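Local coordinates for hypothetical protein ST1444 (Sulfolobus tokodaii, PDB 2EO0), which probably resolves Holliday junctions during genetic recombination, a magnesium-dependent endonuclease that nicks opposing strands of four-way DNA in pairs, at residues P44-L49 and I55-K60; E73-I78 and I102-L107; G77-A82 and G113-D118; E88-V93 and E129-Y134. All coordinates share one frame; numbering follows the deposited sequence.

Contact 1. Residues P44-L49 and I55-K60; sequences PDIIAL and ILIEVK
Ile46 and Ile57 pair across a beta hairpin as an antiparallel hydrogen-bonded pair. Ile46 N meets Ile57 O at 2.9 Å and Ile57 N meets Ile46 O at 2.8 Å. Their CB atoms touch. Ile46 CG1 lies beside the backbone N, and the extended end of the chain (chi2 172°) carries Ile46 CD1 past Ile57 to Val59 CG2 at 3.8 Å. On the same face, the methyl of Ala48 is a low spot filled by Ile55, whose CG1 comes within 3.4 Å of Ala48 CB. Helix 13-24 covers this side.

Leu56 is the bump on the other face. Leu56 CB sits 4.0 Å from Pro44 CG. Leu56 CD2 lies alongside Ile47, 3.8 Å from Ile47 CG1. Phe81 of helix 72-85 packs on both Pro44 and Ile47.

A classic beta bulge sets Asp45 and Ile46 both opposite Ile57. Asp45 OD2 accepts a bond from Val59 N at 2.8 Å, on the anti side and 30° out of the carboxylate plane. The Asp45 and Glu58 carboxylates crowd together, with Asp45 OD2 3.0 Å from Glu58 OE2 and their planes 61° apart. Asp45, Glu58 and Glu15 are probable magnesium ligands, and two acceptors this close are consistent with a shared ion. Glu15 approaches Asp45 from helix 13-24. With an alanine in place of Asp45, Val59 N would lose its side-chain acceptor and the site would probably lose one of its likely metal ligands. Pro44-Asp45 and Glu58-Val59-Lys60 together match the PD-(D/E)XK nuclease motif.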
loop_
_atom_site.group_PDB
_atom_site.type_symbol
_atom_site.label_atom_id
_atom_site.label_comp_id
_atom_site.label_asym_id
_atom_site.label_seq_id
_atom_site.Cartn_x
_atom_site.Cartn_y
_atom_site.Cartn_z
ATOM N N PRO A 44 -9.355 2.746 0.549
ATOM C CA PRO A 44 -9.464 1.930 1.776
ATOM C C PRO A 44 -8.950 2.734 2.975
ATOM O O PRO A 44 -7.995 3.513 2.855
ATOM C CB PRO A 44 -8.582 0.719 1.476
ATOM C CG PRO A 44 -8.735 0.553 -0.003
ATOM C CD PRO A 44 -8.667 2.008 -0.516
ATOM N N ASP A 45 -9.575 2.556 4.130
ATOM C CA ASP A 45 -9.164 3.327 5.296
ATOM C C ASP A 45 -7.788 2.971 5.764
ATOM O O ASP A 45 -7.056 3.814 6.298
ATOM C CB ASP A 45 -10.154 3.130 6.441
ATOM C CG ASP A 45 -11.558 3.508 6.044
ATOM O OD1 ASP A 45 -11.680 4.382 5.146
ATOM O OD2 ASP A 45 -12.517 2.942 6.617
ATOM N N ILE A 46 -7.440 1.706 5.557
ATOM C CA ILE A 46 -6.155 1.201 5.974
ATOM C C ILE A 46 -5.517 0.409 4.865
ATOM O O ILE A 46 -6.155 -0.427 4.242
ATOM C CB ILE A 46 -6.287 0.247 7.188
ATOM C CG1 ILE A 46 -6.895 0.998 8.383
ATOM C CG2 ILE A 46 -4.903 -0.346 7.537
ATOM C CD1 ILE A 46 -7.239 0.091 9.525
ATOM N N ILE A 47 -4.241 0.672 4.646
ATOM C CA ILE A 47 -3.481 -0.036 3.646
ATOM C C ILE A 47 -2.308 -0.588 4.414
ATOM O O ILE A 47 -1.499 0.168 4.963
ATOM C CB ILE A 47 -3.004 0.915 2.531
ATOM C CG1 ILE A 47 -4.216 1.405 1.746
ATOM C CG2 ILE A 47 -1.992 0.208 1.664
ATOM C CD1 ILE A 47 -3.893 2.325 0.614
ATOM N N ALA A 48 -2.225 -1.910 4.448
ATOM C CA ALA A 48 -1.176 -2.593 5.197
ATOM C C ALA A 48 -0.337 -3.529 4.309
ATOM O O ALA A 48 -0.878 -4.400 3.630
ATOM C CB ALA A 48 -1.819 -3.376 6.359
ATOM N N LEU A 49 0.986 -3.341 4.339
ATOM C CA LEU A 49 1.900 -4.145 3.539
ATOM C C LEU A 49 2.883 -4.927 4.402
ATOM O O LEU A 49 3.356 -4.454 5.442
ATOM C CB LEU A 49 2.709 -3.245 2.588
ATOM C CG LEU A 49 1.975 -2.011 2.061
ATOM C CD1 LEU A 49 3.001 -0.942 1.651
ATOM C CD2 LEU A 49 1.063 -2.411 0.915
ATOM N N ILE A 55 -2.730 -5.806 1.957
ATOM C CA ILE A 55 -4.051 -5.993 2.542
ATOM C C ILE A 55 -4.740 -4.651 2.742
ATOM O O ILE A 55 -4.199 -3.703 3.335
ATOM C CB ILE A 55 -4.021 -6.815 3.856
ATOM C CG1 ILE A 55 -3.117 -6.151 4.875
ATOM C CG2 ILE A 55 -3.497 -8.257 3.567
ATOM C CD1 ILE A 55 -3.063 -6.916 6.187
ATOM N N LEU A 56 -5.936 -4.567 2.181
ATOM C CA LEU A 56 -6.714 -3.357 2.247
ATOM C C LEU A 56 -7.857 -3.535 3.246
ATOM O O LEU A 56 -8.523 -4.584 3.272
ATOM C CB LEU A 56 -7.233 -3.055 0.843
ATOM C CG LEU A 56 -6.128 -3.030 -0.236
ATOM C CD1 LEU A 56 -6.727 -2.842 -1.629
ATOM C CD2 LEU A 56 -5.156 -1.910 0.080
ATOM N N ILE A 57 -8.072 -2.530 4.091
ATOM C CA ILE A 57 -9.141 -2.633 5.060
ATOM C C ILE A 57 -9.983 -1.389 5.169
ATOM O O ILE A 57 -9.484 -0.287 5.372
ATOM C CB ILE A 57 -8.615 -2.958 6.469
ATOM C CG1 ILE A 57 -7.667 -4.165 6.420
ATOM C CG2 ILE A 57 -9.795 -3.265 7.400
ATOM C CD1 ILE A 57 -6.900 -4.360 7.699
ATOM N N GLU A 58 -11.281 -1.586 5.026
ATOM C CA GLU A 58 -12.251 -0.518 5.147
ATOM C C GLU A 58 -12.881 -0.783 6.526
ATOM O O GLU A 58 -13.333 -1.888 6.824
ATOM C CB GLU A 58 -13.259 -0.649 3.998
ATOM C CG GLU A 58 -14.312 0.443 3.877
ATOM C CD GLU A 58 -13.747 1.844 3.816
ATOM O OE1 GLU A 58 -12.653 2.032 3.238
ATOM O OE2 GLU A 58 -14.421 2.760 4.347
ATOM N N VAL A 59 -12.869 0.226 7.379
ATOM C CA VAL A 59 -13.411 0.089 8.711
ATOM C C VAL A 59 -14.708 0.854 8.929
ATOM O O VAL A 59 -14.792 2.040 8.668
ATOM C CB VAL A 59 -12.385 0.559 9.761
ATOM C CG1 VAL A 59 -12.948 0.328 11.182
ATOM C CG2 VAL A 59 -11.053 -0.169 9.539
ATOM N N LYS A 60 -15.722 0.157 9.426
ATOM C CA LYS A 60 -17.013 0.783 9.700
ATOM C C LYS A 60 -17.393 0.525 11.143
ATOM O O LYS A 60 -17.008 -0.493 11.729
ATOM C CB LYS A 60 -18.115 0.223 8.779
ATOM C CG LYS A 60 -18.574 1.170 7.678
ATOM C CD LYS A 60 -17.729 1.038 6.426
ATOM C CE LYS A 60 -18.293 1.856 5.277
ATOM N NZ LYS A 60 -18.180 3.306 5.546
#

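Contact 2. Residues E73-I78 and I102-L107; sequences EQAEGI and IKFDML
Phe104 swings its CG anti to the backbone N (chi1 -151°), which sends the ring toward Ala75 and Ile78 of helix 72-85. Ile78 answers with CG1 held between its own backbone N and carbonyl carbon (chi1 50°). The extended end of Ile78 (chi2 -166°) puts CD1 nearest the ring.

The two side chains cross at about a right angle. Ile78 CD1 lies 3.5 Å from Phe104 CZ and 3.8 Å from Phe104 CE1, so the methyl sits at the far end of the ring. It approaches obliquely. Ala75 adds a looser contact, its CB 4.3 Å from Phe104 CE2. The side chains that meet are apolar and buried. Ala75 O also lies near the ring, obliquely, 4.1 Å from Phe104 CE2.

Leu107, from the same segment, lays CD1 over one face of the ring, toward the rim. Leu89 and Leu91 of strand 88-95 and Ile70 of strand 68-70 also touch the ring. Ile78 in turn touches Glu58, a probable magnesium ligand, so this packing lies just behind the metal site. It is the join of a helix to one side of the central sheet, at the end of strand 98-103, in a PD-(D/E)XK nuclease fold.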
loop_
_atom_site.group_PDB
_atom_site.type_symbol
_atom_site.label_atom_id
_atom_site.label_comp_id
_atom_site.label_asym_id
_atom_site.label_seq_id
_atom_site.Cartn_x
_atom_site.Cartn_y
_atom_site.Cartn_z
ATOM N N GLU A 73 -21.807 3.055 -4.649
ATOM C CA GLU A 73 -20.699 3.765 -5.261
ATOM C C GLU A 73 -19.415 3.684 -4.460
ATOM O O GLU A 73 -18.333 3.595 -5.033
ATOM C CB GLU A 73 -21.083 5.228 -5.514
ATOM C CG GLU A 73 -21.743 5.444 -6.881
ATOM C CD GLU A 73 -22.318 6.848 -7.090
ATOM O OE1 GLU A 73 -21.758 7.856 -6.591
ATOM O OE2 GLU A 73 -23.338 6.938 -7.796
ATOM N N GLN A 74 -19.531 3.715 -3.136
ATOM C CA GLN A 74 -18.368 3.616 -2.277
ATOM C C GLN A 74 -17.790 2.204 -2.327
ATOM O O GLN A 74 -16.572 2.025 -2.333
ATOM C CB GLN A 74 -18.732 3.974 -0.836
ATOM C CG GLN A 74 -17.728 3.451 0.206
ATOM C CD GLN A 74 -17.988 4.008 1.589
ATOM O OE1 GLN A 74 -18.385 3.289 2.502
ATOM N NE2 GLN A 74 -17.769 5.301 1.745
ATOM N N ALA A 75 -18.661 1.202 -2.371
ATOM C CA ALA A 75 -18.213 -0.176 -2.404
ATOM C C ALA A 75 -17.559 -0.503 -3.726
ATOM O O ALA A 75 -16.547 -1.194 -3.770
ATOM C CB ALA A 75 -19.374 -1.123 -2.157
ATOM N N GLU A 76 -18.138 -0.026 -4.811
ATOM C CA GLU A 76 -17.567 -0.320 -6.106
ATOM C C GLU A 76 -16.251 0.426 -6.289
ATOM O O GLU A 76 -15.338 -0.083 -6.940
ATOM C CB GLU A 76 -18.573 0.018 -7.207
ATOM C CG GLU A 76 -19.827 -0.839 -7.108
ATOM C CD GLU A 76 -20.888 -0.482 -8.129
ATOM O OE1 GLU A 76 -20.920 0.681 -8.589
ATOM O OE2 GLU A 76 -21.703 -1.365 -8.460
ATOM N N GLY A 77 -16.151 1.612 -5.688
ATOM C CA GLY A 77 -14.930 2.405 -5.762
ATOM C C GLY A 77 -13.737 1.763 -5.043
ATOM O O GLY A 77 -12.697 1.537 -5.653
ATOM N N ILE A 78 -13.864 1.467 -3.755
ATOM C CA ILE A 78 -12.756 0.848 -3.046
ATOM C C ILE A 78 -12.446 -0.506 -3.678
ATOM O O ILE A 78 -11.332 -1.009 -3.582
ATOM C CB ILE A 78 -13.052 0.675 -1.538
ATOM C CG1 ILE A 78 -14.402 0.012 -1.344
ATOM C CG2 ILE A 78 -13.076 2.021 -0.852
ATOM C CD1 ILE A 78 -14.925 0.099 0.101
ATOM N N ILE A 102 -14.147 -9.495 7.686
ATOM C CA ILE A 102 -14.538 -10.532 6.737
ATOM C C ILE A 102 -13.978 -10.106 5.385
ATOM O O ILE A 102 -13.603 -8.941 5.207
ATOM C CB ILE A 102 -16.061 -10.646 6.605
ATOM C CG1 ILE A 102 -16.647 -9.255 6.384
ATOM C CG2 ILE A 102 -16.651 -11.316 7.847
ATOM C CD1 ILE A 102 -18.092 -9.277 5.960
ATOM N N LYS A 103 -13.901 -11.042 4.440
ATOM C CA LYS A 103 -13.427 -10.714 3.093
ATOM C C LYS A 103 -14.497 -9.816 2.492
ATOM O O LYS A 103 -15.694 -10.095 2.602
ATOM C CB LYS A 103 -13.304 -11.956 2.211
ATOM C CG LYS A 103 -12.043 -12.764 2.388
ATOM C CD LYS A 103 -12.127 -14.035 1.549
ATOM C CE LYS A 103 -10.742 -14.636 1.235
ATOM N NZ LYS A 103 -9.890 -14.907 2.433
ATOM N N PHE A 104 -14.070 -8.730 1.860
ATOM C CA PHE A 104 -15.023 -7.814 1.257
ATOM C C PHE A 104 -15.955 -8.539 0.266
ATOM O O PHE A 104 -17.066 -8.074 -0.022
ATOM C CB PHE A 104 -14.278 -6.696 0.553
ATOM C CG PHE A 104 -15.035 -5.431 0.505
ATOM C CD1 PHE A 104 -15.006 -4.557 1.582
ATOM C CD2 PHE A 104 -15.789 -5.104 -0.617
ATOM C CE1 PHE A 104 -15.716 -3.361 1.549
ATOM C CE2 PHE A 104 -16.506 -3.904 -0.663
ATOM C CZ PHE A 104 -16.466 -3.030 0.429
ATOM N N ASP A 105 -15.488 -9.682 -0.238
ATOM C CA ASP A 105 -16.247 -10.501 -1.181
ATOM C C ASP A 105 -17.500 -11.113 -0.574
ATOM O O ASP A 105 -18.331 -11.661 -1.288
ATOM C CB ASP A 105 -15.379 -11.633 -1.726
ATOM C CG ASP A 105 -14.260 -11.132 -2.593
ATOM O OD1 ASP A 105 -14.436 -10.044 -3.204
ATOM O OD2 ASP A 105 -13.215 -11.834 -2.680
ATOM N N MET A 106 -17.625 -11.033 0.744
ATOM C CA MET A 106 -18.792 -11.586 1.421
ATOM C C MET A 106 -19.999 -10.658 1.313
ATOM O O MET A 106 -21.125 -11.067 1.582
ATOM C CB MET A 106 -18.480 -11.855 2.894
ATOM C CG MET A 106 -17.356 -12.862 3.123
ATOM S SD MET A 106 -17.821 -14.581 2.783
ATOM C CE MET A 106 -17.944 -15.183 4.509
ATOM N N LEU A 107 -19.773 -9.407 0.939
ATOM C CA LEU A 107 -20.887 -8.478 0.791
ATOM C C LEU A 107 -21.657 -8.811 -0.498
ATOM O O LEU A 107 -21.072 -8.819 -1.585
ATOM C CB LEU A 107 -20.378 -7.032 0.703
ATOM C CG LEU A 107 -19.660 -6.379 1.882
ATOM C CD1 LEU A 107 -18.949 -5.148 1.371
ATOM C CD2 LEU A 107 -20.645 -6.006 2.990
#

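Contact 3. Residues G77-A82 and G113-D118; sequences GIREFA and GNYAID
Arg79 reaches from helix 72-85 to the ring of Tyr115 on strand 115-117. From CB, the chain sets CG anti to the backbone N and stays extended through CD. These carbons span the distance between the two elements without touching Tyr115. A bend at chi3 (-83°) then turns NE and the guanidinium group toward the ring. NE too remains clear of it. Arg79 CZ comes to 4.7 Å from the centroid of the Tyr115 ring, over its face and 23° off the normal, a cation-pi contact.

NH1 does the touching. Arg79 NH1 lies 3.3 Å from Tyr115 CE1 and 3.6 Å from Tyr115 CZ, nearer the hydroxyl end of the ring than its CB. The guanidinium is not laid flat on the ring. The two planes are 86° apart, so the group presents an edge, with NH1 leading. The other branch, NH2, packs against Phe104.

The hydroxyl of Tyr115 is hydrogen-bonded to Glu76 OE2, on the same helix as Arg79. The ring is thus tied to the helix by its oxygen as well as covered by a cation. A leucine in place of Tyr115 would probably leave NH1 without the ring it rests on and Glu76 OE2 without this hydroxyl partner.

Tyr115 also pairs through its backbone with Ile70. Strand 115-117 is the middle strand of a small antiparallel sheet with 68-70 and 108-109. The contact is a cation-pi interaction that ties this small three-stranded sheet to helix 72-85, which packs on the main sheet of the nuclease fold.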
loop_
_atom_site.group_PDB
_atom_site.type_symbol
_atom_site.label_atom_id
_atom_site.label_comp_id
_atom_site.label_asym_id
_atom_site.label_seq_id
_atom_site.Cartn_x
_atom_site.Cartn_y
_atom_site.Cartn_z
ATOM N N GLY A 77 -16.151 1.612 -5.688
ATOM C CA GLY A 77 -14.930 2.405 -5.762
ATOM C C GLY A 77 -13.737 1.763 -5.043
ATOM O O GLY A 77 -12.697 1.537 -5.653
ATOM N N ILE A 78 -13.864 1.467 -3.755
ATOM C CA ILE A 78 -12.756 0.848 -3.046
ATOM C C ILE A 78 -12.446 -0.506 -3.678
ATOM O O ILE A 78 -11.332 -1.009 -3.582
ATOM C CB ILE A 78 -13.052 0.675 -1.538
ATOM C CG1 ILE A 78 -14.402 0.012 -1.344
ATOM C CG2 ILE A 78 -13.076 2.021 -0.852
ATOM C CD1 ILE A 78 -14.925 0.099 0.101
ATOM N N ARG A 79 -13.443 -1.087 -4.332
ATOM C CA ARG A 79 -13.284 -2.363 -5.015
ATOM C C ARG A 79 -12.392 -2.206 -6.268
ATOM O O ARG A 79 -11.583 -3.080 -6.590
ATOM C CB ARG A 79 -14.667 -2.865 -5.395
ATOM C CG ARG A 79 -14.753 -4.259 -5.973
ATOM C CD ARG A 79 -16.208 -4.735 -5.897
ATOM N NE ARG A 79 -16.536 -5.275 -4.577
ATOM C CZ ARG A 79 -17.769 -5.577 -4.174
ATOM N NH1 ARG A 79 -18.801 -5.377 -4.984
ATOM N NH2 ARG A 79 -17.964 -6.132 -2.980
ATOM N N GLU A 80 -12.547 -1.091 -6.971
ATOM C CA GLU A 80 -11.756 -0.824 -8.164
ATOM C C GLU A 80 -10.300 -0.531 -7.751
ATOM O O GLU A 80 -9.341 -0.852 -8.456
ATOM C CB GLU A 80 -12.350 0.376 -8.917
ATOM C CG GLU A 80 -11.790 0.562 -10.313
ATOM C CD GLU A 80 -11.769 -0.734 -11.110
ATOM O OE1 GLU A 80 -12.839 -1.387 -11.229
ATOM O OE2 GLU A 80 -10.680 -1.100 -11.618
ATOM N N PHE A 81 -10.156 0.096 -6.595
ATOM C CA PHE A 81 -8.855 0.397 -6.062
ATOM C C PHE A 81 -8.189 -0.939 -5.692
ATOM O O PHE A 81 -6.982 -1.134 -5.867
ATOM C CB PHE A 81 -9.029 1.289 -4.838
ATOM C CG PHE A 81 -7.749 1.690 -4.197
ATOM C CD1 PHE A 81 -6.987 0.760 -3.502
ATOM C CD2 PHE A 81 -7.310 3.000 -4.275
ATOM C CE1 PHE A 81 -5.806 1.134 -2.893
ATOM C CE2 PHE A 81 -6.117 3.384 -3.664
ATOM C CZ PHE A 81 -5.372 2.449 -2.975
ATOM N N ALA A 82 -9.000 -1.867 -5.208
ATOM C CA ALA A 82 -8.518 -3.178 -4.819
ATOM C C ALA A 82 -8.045 -3.976 -6.027
ATOM O O ALA A 82 -7.026 -4.669 -5.962
ATOM C CB ALA A 82 -9.609 -3.922 -4.084
ATOM N N GLY A 113 -29.343 -2.141 -4.845
ATOM C CA GLY A 113 -28.076 -1.797 -5.481
ATOM C C GLY A 113 -26.875 -1.647 -4.552
ATOM O O GLY A 113 -25.722 -1.584 -4.993
ATOM N N ASN A 114 -27.136 -1.569 -3.256
ATOM C CA ASN A 114 -26.037 -1.431 -2.326
ATOM C C ASN A 114 -25.533 -2.814 -1.968
ATOM O O ASN A 114 -25.938 -3.804 -2.566
ATOM C CB ASN A 114 -26.486 -0.663 -1.085
ATOM C CG ASN A 114 -27.145 0.645 -1.437
ATOM O OD1 ASN A 114 -28.372 0.741 -1.478
ATOM N ND2 ASN A 114 -26.335 1.662 -1.722
ATOM N N TYR A 115 -24.643 -2.881 -0.995
ATOM C CA TYR A 115 -24.076 -4.146 -0.605
ATOM C C TYR A 115 -24.294 -4.338 0.866
ATOM O O TYR A 115 -24.298 -3.373 1.635
ATOM C CB TYR A 115 -22.593 -4.164 -0.945
ATOM C CG TYR A 115 -22.343 -4.070 -2.434
ATOM C CD1 TYR A 115 -22.251 -5.207 -3.213
ATOM C CD2 TYR A 115 -22.287 -2.836 -3.072
ATOM C CE1 TYR A 115 -22.116 -5.115 -4.597
ATOM C CE2 TYR A 115 -22.158 -2.738 -4.419
ATOM C CZ TYR A 115 -22.074 -3.870 -5.190
ATOM O OH TYR A 115 -21.964 -3.757 -6.568
ATOM N N ALA A 116 -24.491 -5.592 1.257
ATOM C CA ALA A 116 -24.741 -5.894 2.648
ATOM C C ALA A 116 -24.342 -7.286 3.044
ATOM O O ALA A 116 -24.126 -8.169 2.211
ATOM C CB ALA A 116 -26.210 -5.670 2.977
ATOM N N ILE A 117 -24.250 -7.449 4.353
ATOM C CA ILE A 117 -23.869 -8.696 4.966
ATOM C C ILE A 117 -24.645 -8.698 6.286
ATOM O O ILE A 117 -24.813 -7.642 6.926
ATOM C CB ILE A 117 -22.314 -8.725 5.194
ATOM C CG1 ILE A 117 -21.887 -10.052 5.821
ATOM C CG2 ILE A 117 -21.853 -7.517 6.024
ATOM C CD1 ILE A 117 -21.762 -11.196 4.796
ATOM N N ASP A 118 -25.163 -9.862 6.667
ATOM C CA ASP A 118 -25.917 -9.991 7.915
ATOM C C ASP A 118 -24.960 -9.901 9.118
ATOM O O ASP A 118 -23.849 -10.432 9.059
ATOM C CB ASP A 118 -26.675 -11.318 7.890
ATOM C CG ASP A 118 -25.765 -12.493 7.631
ATOM O OD1 ASP A 118 -25.418 -13.183 8.612
ATOM O OD2 ASP A 118 -25.373 -12.724 6.455
#

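Contact 4. Residues E88-V93 and E129-Y134; sequences ELFLGV and EDLVRY
In the alpha/beta layering of this nuclease fold, Glu88 and Phe90 of the sheet meet Leu131 and Tyr134 of the C-terminal helix 128-143. Strand 88-93 and helix 129-134 run nearly antiparallel, their directions 169° apart and their axes 12.1 Å apart at closest approach. The long side chains bridge that gap. Leu131 also touches Ile57 and Phe101, so the helix lies over strand 88-95 and also reaches the strands on either side of it, 53-61 and 98-103.

Glu88 and Tyr134 come from opposite directions at the more exposed end. Tyr134 OH is modelled 2.4 Å from Glu88 OE2 as a donor. That is very short, and the position of OE2 is doubtful, so the length should carry little weight. The carboxylate lies at the edge of the tyrosine ring. Lys138, one turn further along the helix, forms a salt bridge with Glu88.

Deeper in, the rings of Phe90 and Tyr134 meet obliquely, with planes at 70° and centroids 5.8 Å apart. Tyr134 CE2 comes to the edge of the Phe90 ring, 3.6 Å from Phe90 CZ. Leu131 has its CG anti to the backbone N (chi1 -179°), which carries a methyl over the phenylalanine. Leu131 CD1 makes a CH-pi contact on the face of the Phe90 ring, displaced toward the rim and 3.4 Å from Phe90 CE2.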
loop_
_atom_site.group_PDB
_atom_site.type_symbol
_atom_site.label_atom_id
_atom_site.label_comp_id
_atom_site.label_asym_id
_atom_site.label_seq_id
_atom_site.Cartn_x
_atom_site.Cartn_y
_atom_site.Cartn_z
ATOM N N GLU A 88 -5.631 -7.784 -1.278
ATOM C CA GLU A 88 -6.793 -8.449 -0.702
ATOM C C GLU A 88 -7.547 -7.439 0.145
ATOM O O GLU A 88 -7.004 -6.880 1.095
ATOM C CB GLU A 88 -6.367 -9.620 0.159
ATOM C CG GLU A 88 -6.298 -10.908 -0.591
ATOM C CD GLU A 88 -6.944 -12.035 0.188
ATOM O OE1 GLU A 88 -8.196 -12.150 0.177
ATOM O OE2 GLU A 88 -6.186 -12.795 0.824
ATOM N N LEU A 89 -8.802 -7.210 -0.212
ATOM C CA LEU A 89 -9.630 -6.244 0.475
ATOM C C LEU A 89 -10.548 -6.867 1.537
ATOM O O LEU A 89 -11.240 -7.847 1.255
ATOM C CB LEU A 89 -10.466 -5.505 -0.560
ATOM C CG LEU A 89 -11.382 -4.485 0.063
ATOM C CD1 LEU A 89 -10.517 -3.417 0.678
ATOM C CD2 LEU A 89 -12.351 -3.931 -0.967
ATOM N N PHE A 90 -10.560 -6.278 2.734
ATOM C CA PHE A 90 -11.382 -6.754 3.847
ATOM C C PHE A 90 -12.290 -5.665 4.427
ATOM O O PHE A 90 -11.977 -4.466 4.380
ATOM C CB PHE A 90 -10.512 -7.253 5.013
ATOM C CG PHE A 90 -9.672 -8.467 4.687
ATOM C CD1 PHE A 90 -8.529 -8.355 3.904
ATOM C CD2 PHE A 90 -10.032 -9.723 5.162
ATOM C CE1 PHE A 90 -7.765 -9.465 3.601
ATOM C CE2 PHE A 90 -9.266 -10.846 4.863
ATOM C CZ PHE A 90 -8.130 -10.717 4.081
ATOM N N LEU A 91 -13.408 -6.098 4.999
ATOM C CA LEU A 91 -14.323 -5.181 5.676
ATOM C C LEU A 91 -14.138 -5.406 7.187
ATOM O O LEU A 91 -14.370 -6.507 7.701
ATOM C CB LEU A 91 -15.779 -5.469 5.295
ATOM C CG LEU A 91 -16.857 -4.765 6.130
ATOM C CD1 LEU A 91 -16.852 -3.299 5.838
ATOM C CD2 LEU A 91 -18.263 -5.363 5.810
ATOM N N GLY A 92 -13.682 -4.379 7.888
ATOM C CA GLY A 92 -13.527 -4.518 9.319
ATOM C C GLY A 92 -14.663 -3.808 10.027
ATOM O O GLY A 92 -14.856 -2.613 9.810
ATOM N N VAL A 93 -15.417 -4.518 10.864
ATOM C CA VAL A 93 -16.537 -3.883 11.573
ATOM C C VAL A 93 -16.374 -3.816 13.081
ATOM O O VAL A 93 -16.034 -4.805 13.727
ATOM C CB VAL A 93 -17.879 -4.600 11.309
ATOM C CG1 VAL A 93 -19.039 -3.712 11.798
ATOM C CG2 VAL A 93 -18.014 -4.942 9.812
ATOM N N GLU A 129 -6.198 -11.026 15.287
ATOM C CA GLU A 129 -5.237 -12.105 15.336
ATOM C C GLU A 129 -5.490 -13.143 14.258
ATOM O O GLU A 129 -4.552 -13.775 13.780
ATOM C CB GLU A 129 -5.265 -12.758 16.705
ATOM C CG GLU A 129 -3.875 -13.016 17.247
ATOM C CD GLU A 129 -3.049 -11.738 17.353
ATOM O OE1 GLU A 129 -3.391 -10.868 18.204
ATOM O OE2 GLU A 129 -2.067 -11.614 16.577
ATOM N N ASP A 130 -6.745 -13.333 13.875
ATOM C CA ASP A 130 -7.053 -14.297 12.825
ATOM C C ASP A 130 -6.715 -13.671 11.486
ATOM O O ASP A 130 -6.212 -14.339 10.575
ATOM C CB ASP A 130 -8.535 -14.684 12.848
ATOM C CG ASP A 130 -8.977 -15.222 14.198
ATOM O OD1 ASP A 130 -8.501 -16.301 14.595
ATOM O OD2 ASP A 130 -9.796 -14.553 14.871
ATOM N N LEU A 131 -6.998 -12.379 11.362
ATOM C CA LEU A 131 -6.695 -11.697 10.118
ATOM C C LEU A 131 -5.215 -11.852 9.892
ATOM O O LEU A 131 -4.777 -12.182 8.793
ATOM C CB LEU A 131 -7.042 -10.210 10.183
ATOM C CG LEU A 131 -6.764 -9.465 8.868
ATOM C CD1 LEU A 131 -7.498 -10.145 7.711
ATOM C CD2 LEU A 131 -7.198 -8.031 8.987
ATOM N N VAL A 132 -4.463 -11.624 10.962
ATOM C CA VAL A 132 -3.019 -11.717 10.923
ATOM C C VAL A 132 -2.548 -13.115 10.547
ATOM O O VAL A 132 -1.728 -13.253 9.642
ATOM C CB VAL A 132 -2.407 -11.291 12.276
ATOM C CG1 VAL A 132 -0.922 -11.584 12.305
ATOM C CG2 VAL A 132 -2.641 -9.811 12.481
ATOM N N ARG A 133 -3.058 -14.148 11.216
ATOM C CA ARG A 133 -2.641 -15.510 10.875
ATOM C C ARG A 133 -2.892 -15.764 9.395
ATOM O O ARG A 133 -2.067 -16.375 8.696
ATOM C CB ARG A 133 -3.399 -16.556 11.700
ATOM C CG ARG A 133 -2.860 -16.733 13.113
ATOM C CD ARG A 133 -3.650 -17.777 13.911
ATOM N NE ARG A 133 -3.125 -17.941 15.270
ATOM C CZ ARG A 133 -3.613 -18.792 16.176
ATOM N NH1 ARG A 133 -4.651 -19.578 15.885
ATOM N NH2 ARG A 133 -3.067 -18.853 17.385
ATOM N N TYR A 134 -4.040 -15.289 8.926
ATOM C CA TYR A 134 -4.411 -15.460 7.538
ATOM C C TYR A 134 -3.398 -14.776 6.634
ATOM O O TYR A 134 -2.955 -15.335 5.632
ATOM C CB TYR A 134 -5.779 -14.845 7.270
ATOM C CG TYR A 134 -6.082 -14.836 5.805
ATOM C CD1 TYR A 134 -6.500 -15.995 5.162
ATOM C CD2 TYR A 134 -5.918 -13.674 5.045
ATOM C CE1 TYR A 134 -6.758 -16.007 3.808
ATOM C CE2 TYR A 134 -6.165 -13.671 3.687
ATOM C CZ TYR A 134 -6.599 -14.847 3.073
ATOM O OH TYR A 134 -6.940 -14.854 1.743
#

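Contact 1 comes first along the chain and closes before the others open. Contacts 2 and 3 both start from helix 72-85, share Gly77 and Ile78, and have centres about 2 Å apart. Contact 4 interleaves with each of them in sequence. Contacts 1 and 4 sit on neighbouring strands of the central sheet, 53-61 and 88-95, with centres about 9 Å apart. Contact 4 is about 14 Å from contact 2 and 16 Å from contact 3, centre to centre. Helix 72-85 covers one face of the sheet, and helices 13-24 and 128-143 pack on the other. The probable metal site of contact 1 lies in this layered fold, with the small sheet joined to helix 72-85 through contact 3.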